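Local coordinates for gram-negative insecticidal protein (Chromobacterium piscinae, PDB 6FBM) that is toxic to insects, probably by forming membrane pores as a member of the MACPF family, with a C-terminal part of the beta-tripod family, at residues V225-F228 with R229-T233; Q257-S260 with Q261-E264; E302-K305 with Q306-Q309. All coordinates share one frame; numbering follows the deposited sequence.

Contact 1: V225-F228 with R229-T233; sequences VNSF and RSNST
Arg229 N donates to Val225 O (2.9 Å) and Ser230 N to Asn226 O, the last near-straight i to i+4 bonds of helix 220-230 (167° and 168°). Asn231 N still reaches Ser227 O at 3.1 Å, but with its N-H more bent, and Asn231 leaves helical geometry before strand 232-239 begins. Two serines take over as the helix runs out. Ser230 OG, between its own N and carbonyl carbon (chi1 51°), bonds to Asn226 O at 2.7 Å from the face of the carbonyl plane opposite Ser230 N. Ser232 OG donates to Phe228 O at 2.7 Å, sits over one face of the Phe228 ring and is hydrogen-bonded to Ser187 OG of strand 179-187. The extended Arg229 chain runs alongside Val225, whose CG1 lies over the guanidinium face, 3.6 Å from NE. Phe228 is buried against helix 198-209 and strands 179-187 and 232-239. In MACPF relatives, helices placed like these, between two strands of the central sheet, unfold into membrane-spanning hairpins; helix 220-230 may belong to such a cluster. At its fraying end the carbonyls of Asn226 and Phe228 take serine hydroxyls as donors, while Arg229 NE and Ser232 are tied to Ser205 and Ser187.

Contact 2: Q257-S260 with Q261-E264; sequences QAFS and QWAE
Phe259 and Trp262, three residues apart on helix 255-269, send their rings off the same side of the helix. Both carry CG anti to the backbone N (chi1 167° in Phe259), which throws the two rings out from the helix toward the sheet. The ring planes are 29° apart, but the six-membered ring of Trp262 is slid well away, its centroid 6.0 Å from that of Phe259, so there is hardly any overlap; the meeting is at Phe259 CE1 and Trp262 CE3, 4.1 Å apart. Ala263 adds its methyl, small enough to lie beside the ring with CB 4.4 Å from Phe259 CE2. Leu181 of strand 179-187 touches both aromatics, His128 meets Trp262 edge-to-face, and Trp262 NE1 bonds to Gly240 O, so the indole's one polar atom is satisfied although the residue is buried.

On another flank the glutamines Gln257 and Gln261 bring amides together with planes 84° apart. As modelled, their two NH2 groups merely lie close, Gln257 NE2 being 3.6 Å from Gln261 NE2; Gln261 OE1 has a weak bond with Arg248, and Gln257 packs on Pro253 of the second subunit. Between the flanks, Ser260 OG folds back to its own turn and bonds to Gln257 O at 2.8 Å, from the same face of that carbonyl as Gln261 N. Glu264 stretches beside Ser260 O, its CG 3.3 Å away.

The helix is thus amphipathic: the aromatic pair faces the MACPF sheet, while Ala258 packs on helix 246-250, and polar side chains, Gln257, Gln261 and Glu264, occupy the more open side. Gln257 O, gripped by two donors, is a carbonyl satisfied twice, and the aromatics pack on the sheet by apolar contact, with one indole hydrogen bond to the Gly240 carbonyl.

Contact 3: E302-K305 with Q306-Q309; sequences EFMK and QSQQ
Met304 O and Gln308 N close an alpha-turn near the end of helix 300-304, on the way into the loop that leads toward strand 318-321. Three kinds of interaction make up this contact, all of them local.

The first is the set of bonds to the backbone. Gln308 N donates to Met304 O at 3.1 Å and also reaches Lys305 O at 3.0 Å. It thus makes a bifurcated bond, i-4 to Met304 O and weakly i-3 to Lys305 O, both bent (138° and 135°). The backbone beyond is held by Arg85, which bonds to Ser307 O and to Gln309 O, a fitting use of a guanidinium with several N-H groups.

The second is the polar bonding of side chains. Ser307 OG donates to Met304 O at 2.7 Å, so that carbonyl holds two donors. The hydroxyl lies between its own N and carbonyl carbon (chi1 74°), which brings it back to the carbonyl three residues earlier; it also has a weak bond with Asn26. Gln308 is tied at both ends of its amide: OE1 accepts from Lys99 N, while NE2 donates to Ser307 OG at 2.7 Å, the oxygen lying in the amide plane. Farther along, Gln309 NE2 makes a weak bond back to Gln306 O, a reach that its long side chain permits.

The third is van der Waals contact of a methyl with polar side chains. Met304 is buried and touches Tyr98 and Leu100. Its chain curls at chi2 and chi3, which carries CE back to within 3.6 Å of Ser307 OG; a flexible, unbranched thioether can bend to fit beside these groups. The Gln308 side chain passes obliquely across it, with its NE2 3.8 Å from Met304 CE.

Overall arrangement
All three contacts are local turns of helix or of a helix end, and none touches another; centres lie about 24 Å apart for contacts 1 and 2, and 34 and 39 Å from these to contact 3. Contacts 1 and 2 are partly buried: both rest an aromatic side chain on strand 179-187 of the MACPF sheet, though from different helices, and contact 1 also packs on helix 198-209. Contact 3 is a surface contact on another element, with only its methionine buried. A serine hydroxyl bonds to a carbonyl in all three. Beyond that, contact 2 has two aromatics, contact 1 one aromatic and an arginine, contact 3 a methionine and a glutamine amide bonded to a serine. Another subunit approaches contact 2 alone.

Contact 1: V225-F228 with R229-T233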
# COMPACT_ATOMS: atom_id res chain seq x y z
N VAL A 225 -11.37 30.14 -30.60
CA VAL A 225 -11.11 28.79 -30.09
C VAL A 225 -12.38 27.92 -30.18
O VAL A 225 -12.28 26.74 -30.56
CB VAL A 225 -10.51 28.81 -28.64
CG1 VAL A 225 -10.66 27.48 -27.92
CG2 VAL A 225 -9.04 29.22 -28.70
N ASN A 226 -13.53 28.48 -29.84
CA ASN A 226 -14.81 27.76 -29.98
C ASN A 226 -15.06 27.32 -31.41
O ASN A 226 -15.50 26.21 -31.67
CB ASN A 226 -16.01 28.62 -29.51
CG ASN A 226 -16.14 28.67 -27.99
OD1 ASN A 226 -15.59 27.83 -27.26
ND2 ASN A 226 -16.91 29.63 -27.50
N SER A 227 -14.76 28.22 -32.33
CA SER A 227 -14.86 27.97 -33.76
C SER A 227 -13.94 26.81 -34.20
O SER A 227 -14.34 25.92 -34.95
CB SER A 227 -14.51 29.24 -34.52
OG SER A 227 -14.93 29.14 -35.85
N PHE A 228 -12.70 26.85 -33.72
CA PHE A 228 -11.71 25.79 -33.96
C PHE A 228 -12.21 24.43 -33.48
O PHE A 228 -12.24 23.46 -34.23
CB PHE A 228 -10.36 26.18 -33.30
CG PHE A 228 -9.35 25.08 -33.25
CD1 PHE A 228 -8.57 24.76 -34.35
CD2 PHE A 228 -9.14 24.37 -32.07
CE1 PHE A 228 -7.62 23.74 -34.27
CE2 PHE A 228 -8.20 23.37 -31.98
CZ PHE A 228 -7.44 23.05 -33.09
N ARG A 229 -12.64 24.39 -32.23
CA ARG A 229 -13.07 23.15 -31.63
C ARG A 229 -14.30 22.54 -32.29
O ARG A 229 -14.30 21.34 -32.58
CB ARG A 229 -13.32 23.35 -30.13
CG ARG A 229 -12.04 23.60 -29.34
CD ARG A 229 -12.30 23.65 -27.84
NE ARG A 229 -11.08 24.03 -27.14
CZ ARG A 229 -10.98 24.25 -25.83
NH1 ARG A 229 -12.05 24.12 -25.04
NH2 ARG A 229 -9.82 24.63 -25.31
N SER A 230 -15.33 23.33 -32.51
CA SER A 230 -16.58 22.81 -33.09
C SER A 230 -16.50 22.55 -34.61
O SER A 230 -17.34 21.81 -35.13
CB SER A 230 -17.81 23.66 -32.69
OG SER A 230 -17.59 25.01 -32.95
N ASN A 231 -15.50 23.10 -35.29
CA ASN A 231 -15.21 22.74 -36.70
C ASN A 231 -13.93 21.93 -36.91
O ASN A 231 -13.40 21.89 -38.04
CB ASN A 231 -15.20 23.99 -37.57
CG ASN A 231 -16.51 24.74 -37.53
OD1 ASN A 231 -16.55 25.92 -37.12
ND2 ASN A 231 -17.58 24.07 -37.90
N SER A 232 -13.42 21.27 -35.86
CA SER A 232 -12.31 20.31 -36.01
C SER A 232 -12.61 18.99 -35.32
O SER A 232 -13.33 18.93 -34.34
CB SER A 232 -10.99 20.86 -35.46
OG SER A 232 -10.70 22.14 -35.96
N THR A 233 -12.03 17.93 -35.87
CA THR A 233 -11.84 16.68 -35.13
C THR A 233 -10.50 16.79 -34.36
O THR A 233 -9.42 16.96 -34.95
CB THR A 233 -11.80 15.48 -36.08
OG1 THR A 233 -12.93 15.53 -36.97
CG2 THR A 233 -11.85 14.18 -35.29

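Contact 2: Q257-S260 with Q261-E264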
# COMPACT_ATOMS: atom_id res chain seq x y z
N GLN A 257 -6.96 20.45 -13.90
CA GLN A 257 -6.52 19.59 -12.79
C GLN A 257 -6.01 18.26 -13.31
O GLN A 257 -4.99 17.76 -12.82
CB GLN A 257 -7.65 19.30 -11.76
CG GLN A 257 -7.34 18.24 -10.67
CD GLN A 257 -6.47 18.74 -9.50
OE1 GLN A 257 -5.99 19.88 -9.49
NE2 GLN A 257 -6.22 17.87 -8.53
N ALA A 258 -6.75 17.65 -14.24
CA ALA A 258 -6.32 16.39 -14.85
C ALA A 258 -4.96 16.56 -15.54
O ALA A 258 -4.13 15.68 -15.49
CB ALA A 258 -7.35 15.88 -15.82
N PHE A 259 -4.75 17.70 -16.18
CA PHE A 259 -3.48 17.97 -16.81
C PHE A 259 -2.38 18.12 -15.75
O PHE A 259 -1.29 17.57 -15.93
CB PHE A 259 -3.53 19.20 -17.67
CG PHE A 259 -2.16 19.69 -18.09
CD1 PHE A 259 -1.51 19.11 -19.17
CD2 PHE A 259 -1.54 20.76 -17.40
CE1 PHE A 259 -0.29 19.57 -19.56
CE2 PHE A 259 -0.31 21.20 -17.78
CZ PHE A 259 0.33 20.59 -18.86
N SER A 260 -2.64 18.86 -14.67
CA SER A 260 -1.63 19.05 -13.63
C SER A 260 -1.30 17.72 -12.94
O SER A 260 -0.17 17.54 -12.48
CB SER A 260 -2.04 20.11 -12.60
OG SER A 260 -3.02 19.54 -11.79
N GLN A 261 -2.25 16.80 -12.87
CA GLN A 261 -1.95 15.46 -12.36
C GLN A 261 -1.00 14.69 -13.28
O GLN A 261 -0.09 14.03 -12.81
CB GLN A 261 -3.23 14.63 -12.16
CG GLN A 261 -3.98 14.87 -10.87
CD GLN A 261 -5.28 14.09 -10.83
OE1 GLN A 261 -5.36 12.95 -11.26
NE2 GLN A 261 -6.31 14.71 -10.26
N TRP A 262 -1.25 14.77 -14.58
CA TRP A 262 -0.38 14.18 -15.59
C TRP A 262 1.01 14.83 -15.53
O TRP A 262 2.00 14.15 -15.48
CB TRP A 262 -1.02 14.29 -16.98
CG TRP A 262 -0.18 13.78 -18.09
CD1 TRP A 262 -0.18 12.52 -18.58
CD2 TRP A 262 0.75 14.52 -18.84
NE1 TRP A 262 0.72 12.42 -19.61
CE2 TRP A 262 1.30 13.64 -19.79
CE3 TRP A 262 1.18 15.84 -18.81
CZ2 TRP A 262 2.29 14.04 -20.69
CZ3 TRP A 262 2.18 16.24 -19.73
CH2 TRP A 262 2.71 15.34 -20.65
N ALA A 263 1.06 16.15 -15.46
CA ALA A 263 2.33 16.88 -15.39
C ALA A 263 3.17 16.56 -14.17
O ALA A 263 4.38 16.34 -14.30
CB ALA A 263 2.11 18.38 -15.48
N GLU A 264 2.55 16.52 -12.99
CA GLU A 264 3.28 16.15 -11.76
C GLU A 264 3.60 14.64 -11.69
O GLU A 264 4.50 14.24 -10.97
CB GLU A 264 2.56 16.67 -10.50
CG GLU A 264 1.31 15.88 -10.08
CD GLU A 264 0.42 16.57 -9.03
OE1 GLU A 264 -0.82 16.36 -9.08
OE2 GLU A 264 0.98 17.32 -8.18

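Contact 3: E302-K305 with Q306-Q309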
# COMPACT_ATOMS: atom_id res chain seq x y z
N GLU A 302 14.07 1.37 -51.06
CA GLU A 302 13.09 0.30 -51.29
C GLU A 302 12.43 -0.16 -50.00
O GLU A 302 11.23 -0.43 -50.01
CB GLU A 302 13.62 -0.89 -52.15
CG GLU A 302 14.71 -1.76 -51.53
CD GLU A 302 14.71 -3.21 -52.01
OE1 GLU A 302 13.62 -3.79 -52.20
OE2 GLU A 302 15.82 -3.79 -52.12
N PHE A 303 13.17 -0.20 -48.89
CA PHE A 303 12.54 -0.44 -47.59
C PHE A 303 11.39 0.54 -47.33
O PHE A 303 10.34 0.15 -46.84
CB PHE A 303 13.57 -0.37 -46.44
CG PHE A 303 12.98 -0.58 -45.08
CD1 PHE A 303 12.75 -1.85 -44.59
CD2 PHE A 303 12.63 0.51 -44.30
CE1 PHE A 303 12.18 -2.04 -43.33
CE2 PHE A 303 12.05 0.34 -43.04
CZ PHE A 303 11.85 -0.94 -42.54
N MET A 304 11.62 1.81 -47.68
CA MET A 304 10.67 2.91 -47.44
C MET A 304 9.60 3.11 -48.50
O MET A 304 8.69 3.90 -48.28
CB MET A 304 11.46 4.23 -47.28
CG MET A 304 12.44 4.27 -46.12
SD MET A 304 11.60 4.10 -44.54
CE MET A 304 10.87 5.74 -44.33
N LYS A 305 9.70 2.41 -49.63
CA LYS A 305 8.81 2.62 -50.79
C LYS A 305 7.34 2.62 -50.40
O LYS A 305 6.66 3.61 -50.61
CB LYS A 305 9.07 1.55 -51.87
CG LYS A 305 8.51 1.88 -53.24
CD LYS A 305 8.12 0.64 -54.05
CE LYS A 305 7.21 1.03 -55.22
NZ LYS A 305 7.28 0.14 -56.41
N GLN A 306 6.86 1.52 -49.79
CA GLN A 306 5.47 1.43 -49.35
C GLN A 306 5.04 2.63 -48.48
O GLN A 306 3.94 3.16 -48.66
CB GLN A 306 5.23 0.10 -48.60
CG GLN A 306 3.76 -0.20 -48.24
CD GLN A 306 3.54 -1.40 -47.31
OE1 GLN A 306 4.33 -2.35 -47.28
NE2 GLN A 306 2.44 -1.36 -46.57
N SER A 307 5.90 3.05 -47.56
CA SER A 307 5.56 4.13 -46.63
C SER A 307 5.46 5.49 -47.32
O SER A 307 4.72 6.34 -46.86
CB SER A 307 6.55 4.20 -45.47
OG SER A 307 7.80 4.73 -45.87
N GLN A 308 6.19 5.68 -48.42
CA GLN A 308 6.19 6.97 -49.11
C GLN A 308 5.03 7.19 -50.09
O GLN A 308 4.97 8.25 -50.69
CB GLN A 308 7.51 7.18 -49.84
CG GLN A 308 8.73 7.14 -48.94
CD GLN A 308 8.55 7.96 -47.69
OE1 GLN A 308 8.72 9.18 -47.70
NE2 GLN A 308 8.19 7.30 -46.59
N GLN A 309 4.13 6.22 -50.27
CA GLN A 309 2.95 6.44 -51.11
C GLN A 309 2.16 7.61 -50.54
O GLN A 309 2.06 7.75 -49.32
CB GLN A 309 2.03 5.21 -51.17
CG GLN A 309 2.54 4.05 -52.02
CD GLN A 309 1.56 2.87 -52.03
OE1 GLN A 309 0.62 2.81 -52.84
NE2 GLN A 309 1.78 1.92 -51.12